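Local coordinates for Two-component response regulator, LuxR family (Aurantimonas sp., PDB 3CZ5), which probably binds DNA as a LuxR-family response regulator, represented here by its receiver domain, which carries the predicted phosphorylation site, at residues 82-87 with 103-108; 8-13 with 31-36. All blocks are in the same frame, centred on the assembly; numbering follows the deposited sequence.

Contact 1: residues 82-87 with 103-108; sequences ILIFTM and SGYVTK. With PO4 (phosphate ion), chain E.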
# COMPACT_ATOMS: atom_id res chain seq x y z
N ILE A 82 6.21 -0.00 0.62
CA ILE A 82 4.82 0.00 1.05
C ILE A 82 3.84 0.68 0.09
O ILE A 82 4.09 1.80 -0.35
CB ILE A 82 4.65 0.73 2.44
CG1 ILE A 82 5.49 0.06 3.53
CG2 ILE A 82 3.17 0.78 2.86
CD1 ILE A 82 6.81 0.67 3.65
N LEU A 83 2.71 0.03 -0.21
CA LEU A 83 1.67 0.61 -1.09
C LEU A 83 0.49 0.98 -0.23
O LEU A 83 -0.18 0.12 0.31
CB LEU A 83 1.26 -0.42 -2.12
CG LEU A 83 -0.06 -0.22 -2.88
CD1 LEU A 83 -0.10 1.03 -3.63
CD2 LEU A 83 -0.25 -1.22 -4.02
N ILE A 84 0.23 2.26 0.01
CA ILE A 84 -1.00 2.57 0.69
C ILE A 84 -2.13 2.33 -0.31
O ILE A 84 -2.03 2.78 -1.50
CB ILE A 84 -1.15 3.97 1.02
CG1 ILE A 84 -0.15 4.42 2.09
CG2 ILE A 84 -2.59 4.08 1.52
CD1 ILE A 84 0.45 3.33 2.95
N PHE A 85 -3.18 1.62 0.15
CA PHE A 85 -4.37 1.25 -0.64
C PHE A 85 -5.55 1.67 0.19
O PHE A 85 -5.72 1.18 1.30
CB PHE A 85 -4.47 -0.22 -0.79
CG PHE A 85 -5.46 -0.67 -1.83
CD1 PHE A 85 -5.78 0.15 -2.94
CD2 PHE A 85 -6.06 -1.93 -1.75
CE1 PHE A 85 -6.67 -0.30 -3.92
CE2 PHE A 85 -6.95 -2.34 -2.71
CZ PHE A 85 -7.23 -1.54 -3.79
N THR A 86 -6.34 2.60 -0.32
CA THR A 86 -7.28 3.26 0.54
C THR A 86 -8.55 3.81 -0.15
O THR A 86 -8.68 3.95 -1.35
CB THR A 86 -6.57 4.41 1.23
OG1 THR A 86 -7.49 5.05 2.09
CG2 THR A 86 -6.10 5.37 0.19
N MET A 87 -9.52 4.13 0.66
CA MET A 87 -10.78 4.58 0.17
C MET A 87 -10.75 6.12 0.24
O MET A 87 -11.53 6.84 -0.40
CB MET A 87 -11.80 4.00 1.12
CG MET A 87 -13.14 4.11 0.66
SD MET A 87 -13.49 2.91 -0.63
CE MET A 87 -14.45 3.98 -1.66
N SER A 103 5.71 3.95 -1.29
CA SER A 103 6.10 4.05 -2.67
C SER A 103 4.91 4.06 -3.58
O SER A 103 5.02 4.08 -4.76
CB SER A 103 6.99 2.90 -3.06
OG SER A 103 7.54 2.33 -1.93
N GLY A 104 3.73 4.05 -3.02
CA GLY A 104 2.55 3.98 -3.89
C GLY A 104 1.32 4.46 -3.13
O GLY A 104 1.21 4.29 -1.93
N TYR A 105 0.35 5.10 -3.78
CA TYR A 105 -0.85 5.44 -3.01
C TYR A 105 -1.95 5.24 -3.98
O TYR A 105 -2.01 5.97 -4.99
CB TYR A 105 -0.79 6.86 -2.57
CG TYR A 105 -1.89 7.27 -1.71
CD1 TYR A 105 -1.71 7.50 -0.36
CD2 TYR A 105 -3.14 7.39 -2.22
CE1 TYR A 105 -2.75 7.88 0.44
CE2 TYR A 105 -4.21 7.78 -1.42
CZ TYR A 105 -4.02 8.03 -0.10
OH TYR A 105 -5.12 8.43 0.65
N VAL A 106 -2.78 4.21 -3.73
CA VAL A 106 -3.81 3.80 -4.70
C VAL A 106 -5.20 3.88 -4.08
O VAL A 106 -5.32 3.64 -2.89
CB VAL A 106 -3.54 2.42 -5.16
CG1 VAL A 106 -4.80 1.78 -5.58
CG2 VAL A 106 -2.52 2.46 -6.33
N THR A 107 -6.25 4.25 -4.82
CA THR A 107 -7.56 4.36 -4.19
C THR A 107 -8.48 3.16 -4.48
O THR A 107 -8.51 2.62 -5.56
CB THR A 107 -8.31 5.64 -4.50
OG1 THR A 107 -8.69 5.67 -5.89
CG2 THR A 107 -7.46 6.78 -4.13
N LYS A 108 -9.23 2.77 -3.47
CA LYS A 108 -10.02 1.58 -3.51
C LYS A 108 -11.22 1.67 -4.46
O LYS A 108 -11.77 0.64 -4.81
CB LYS A 108 -10.48 1.24 -2.11
CG LYS A 108 -9.44 0.49 -1.35
CD LYS A 108 -9.87 0.06 0.04
CE LYS A 108 -8.91 -0.97 0.49
NZ LYS A 108 -8.72 -0.82 1.90
P PO4 E . -9.11 2.54 4.34
O1 PO4 E . -10.23 3.52 4.27
O2 PO4 E . -9.16 1.38 3.36
O3 PO4 E . -7.79 3.25 4.23
O4 PO4 E . -9.33 2.18 5.78
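I82 takes the backbone N-H of S103 on its carbonyl, opening a parallel pairing of strands 82-86 and 104-107. L83 sends CD1 to V106 CG2 (3.9 Å), on the face covered by helix 114-122. I84 bonds through both backbone polar atoms, its N donating to G104 O (3.0 Å) and its O accepting V106 N (2.8 Å), while its CG2 lies over one face of the Y105 ring. With CG anti to the backbone N (chi1 -167°), F85 swings its ring under K108, whose CG stands over the ring centre at 3.8 Å in a CH-pi contact, 8° off the normal. An alanine at F85 would remove that platform and would probably leave the aliphatic stem of K108 freer to move and V106 CG1 without its aromatic neighbour. T86 splits its side chain: CG2 meets the Y105 hydroxyl end, whereas OG1 donates to O3 of a bound phosphate ion, probably from the crystallisation liquor (2.8 Å). K108 NZ reaches phosphate O2 (2.7 Å) and also forms a salt bridge with D58, the predicted phosphorylation site. Y105 OH is hydrogen-bonded to H88 O. The threonine ending strand 82-86 and the lysine just after strand 104-107, beside D58, are hallmarks of the receiver-domain phosphorylation pocket.

Contact 2: residues 8-13 with 31-36; sequences IMLVDD and YAVVAE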
# COMPACT_ATOMS: atom_id res chain seq x y z
N ILE A 8 3.86 -11.04 -0.65
CA ILE A 8 3.16 -9.81 -0.23
C ILE A 8 2.50 -9.89 1.18
O ILE A 8 1.98 -10.95 1.58
CB ILE A 8 2.04 -9.39 -1.29
CG1 ILE A 8 2.64 -8.98 -2.67
CG2 ILE A 8 1.13 -8.27 -0.78
CD1 ILE A 8 2.25 -9.87 -3.85
N MET A 9 2.49 -8.78 1.93
CA MET A 9 1.76 -8.67 3.18
C MET A 9 0.56 -7.71 3.02
O MET A 9 0.72 -6.64 2.38
CB MET A 9 2.70 -8.09 4.20
CG MET A 9 2.05 -7.84 5.62
SD MET A 9 3.38 -7.52 6.85
CE MET A 9 2.47 -8.11 8.20
N LEU A 10 -0.61 -8.08 3.56
CA LEU A 10 -1.78 -7.25 3.54
C LEU A 10 -2.12 -6.82 4.92
O LEU A 10 -2.26 -7.65 5.83
CB LEU A 10 -3.03 -8.00 3.06
CG LEU A 10 -3.51 -7.81 1.65
CD1 LEU A 10 -2.26 -8.17 0.92
CD2 LEU A 10 -4.56 -8.79 1.39
N VAL A 11 -2.37 -5.53 5.09
CA VAL A 11 -2.68 -5.03 6.39
C VAL A 11 -3.94 -4.28 6.13
O VAL A 11 -3.91 -3.31 5.43
CB VAL A 11 -1.59 -4.04 6.79
CG1 VAL A 11 -1.88 -3.34 8.09
CG2 VAL A 11 -0.23 -4.74 6.82
N ASP A 12 -5.05 -4.79 6.64
CA ASP A 12 -6.38 -4.25 6.53
C ASP A 12 -7.13 -4.78 7.76
O ASP A 12 -6.94 -5.92 8.16
CB ASP A 12 -6.98 -4.88 5.32
CG ASP A 12 -8.17 -4.16 4.83
OD1 ASP A 12 -8.65 -3.29 5.56
OD2 ASP A 12 -8.59 -4.42 3.69
N ASP A 13 -7.95 -3.99 8.40
CA ASP A 13 -8.77 -4.47 9.53
C ASP A 13 -10.12 -4.97 9.03
O ASP A 13 -10.99 -5.20 9.80
CB ASP A 13 -9.02 -3.31 10.51
CG ASP A 13 -9.39 -1.99 9.78
OD1 ASP A 13 -8.70 -1.55 8.80
OD2 ASP A 13 -10.41 -1.40 10.18
N TYR A 31 2.44 -13.90 -7.74
CA TYR A 31 2.22 -13.12 -6.54
C TYR A 31 1.65 -13.91 -5.31
O TYR A 31 0.52 -14.35 -5.34
CB TYR A 31 1.28 -11.98 -6.91
CG TYR A 31 1.98 -10.88 -7.72
CD1 TYR A 31 3.19 -11.13 -8.41
CD2 TYR A 31 1.41 -9.60 -7.84
CE1 TYR A 31 3.84 -10.08 -9.16
CE2 TYR A 31 2.04 -8.58 -8.54
CZ TYR A 31 3.25 -8.82 -9.22
OH TYR A 31 3.81 -7.76 -9.92
N ALA A 32 2.37 -14.03 -4.20
CA ALA A 32 1.73 -14.70 -3.08
C ALA A 32 1.50 -13.85 -1.84
O ALA A 32 2.38 -13.21 -1.29
CB ALA A 32 2.42 -16.00 -2.74
N VAL A 33 0.27 -13.80 -1.41
CA VAL A 33 0.00 -13.05 -0.22
C VAL A 33 0.37 -13.92 0.94
O VAL A 33 -0.31 -14.94 1.22
CB VAL A 33 -1.47 -12.64 -0.03
CG1 VAL A 33 -1.54 -11.79 1.18
CG2 VAL A 33 -1.97 -11.85 -1.22
N VAL A 34 1.40 -13.49 1.66
CA VAL A 34 2.11 -14.36 2.54
C VAL A 34 1.85 -14.14 4.07
O VAL A 34 2.04 -15.05 4.88
CB VAL A 34 3.53 -14.17 2.22
CG1 VAL A 34 4.07 -13.09 3.11
CG2 VAL A 34 4.25 -15.40 2.34
N ALA A 35 1.42 -12.95 4.47
CA ALA A 35 1.04 -12.66 5.86
C ALA A 35 -0.15 -11.71 5.73
O ALA A 35 -0.09 -10.84 4.85
CB ALA A 35 2.13 -11.95 6.55
N GLU A 36 -1.20 -11.89 6.56
CA GLU A 36 -2.27 -10.92 6.69
C GLU A 36 -2.32 -10.23 8.09
O GLU A 36 -2.37 -10.90 9.15
CB GLU A 36 -3.57 -11.59 6.38
CG GLU A 36 -3.74 -11.86 4.97
CD GLU A 36 -5.12 -12.37 4.74
OE1 GLU A 36 -5.75 -12.71 5.77
OE2 GLU A 36 -5.55 -12.44 3.56
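I8 places CG1 beside its own backbone N and anti to its carbonyl carbon (chi1 -66°), and the branch thereby carries CD1 to Y31, meeting CB at 3.8 Å and approaching the ring obliquely. V33 instead has CG1 anti to the backbone N (chi1 -176°), which turns this methyl to L10 CD1 at 3.7 Å, the two side chains crossing at about a right angle. I8, L10 and V33 share a face with E36, on the side of helix 15-25, where R22 touches V33 and R18 forms a salt bridge with E36. M9 and A35 occupy the other face: the extended methionine brings CE to within 4.2 Å of A35 CB, and both side chains rest on L46 of helix 40-48.

The backbone joins the strands in parallel. I8 uses both polar atoms, donating from N to A32 O (2.7 Å) and accepting V34 N at O. One residue on, the pairing slips: I8 faces V33, but M9 faces A35, a beta bulge that leaves V34 as the extra residue. Beyond it, L10 N resumes the pattern with A35 O (3.1 Å). Strand 31-37, outermost in the sheet of this chain, pairs here with strand 6-11; helix 15-25 connects the two in the first beta-alpha-beta unit of the CheY-like receiver fold.

Read from the N terminus, contact 2 comes first: strand 6-11 leads into helix 15-25, and the return along 31-36 closes that loop. Only afterwards does the chain pass through helix 40-48, strand 54-57 and helix 66-76 to reach 82-87, from which helix 91-99 carries it to 103-108, closing contact 1. The two loops therefore follow in series, neither nested nor crossed. Their centres lie 14 Å apart in one parallel sheet, with strand 54-57 between 6-11 and 82-86. Just past the C-terminal end of that strand the two meet near D58, where K108 of contact 1 packs against D12 of contact 2, bringing both units to the probable phosphorylation site.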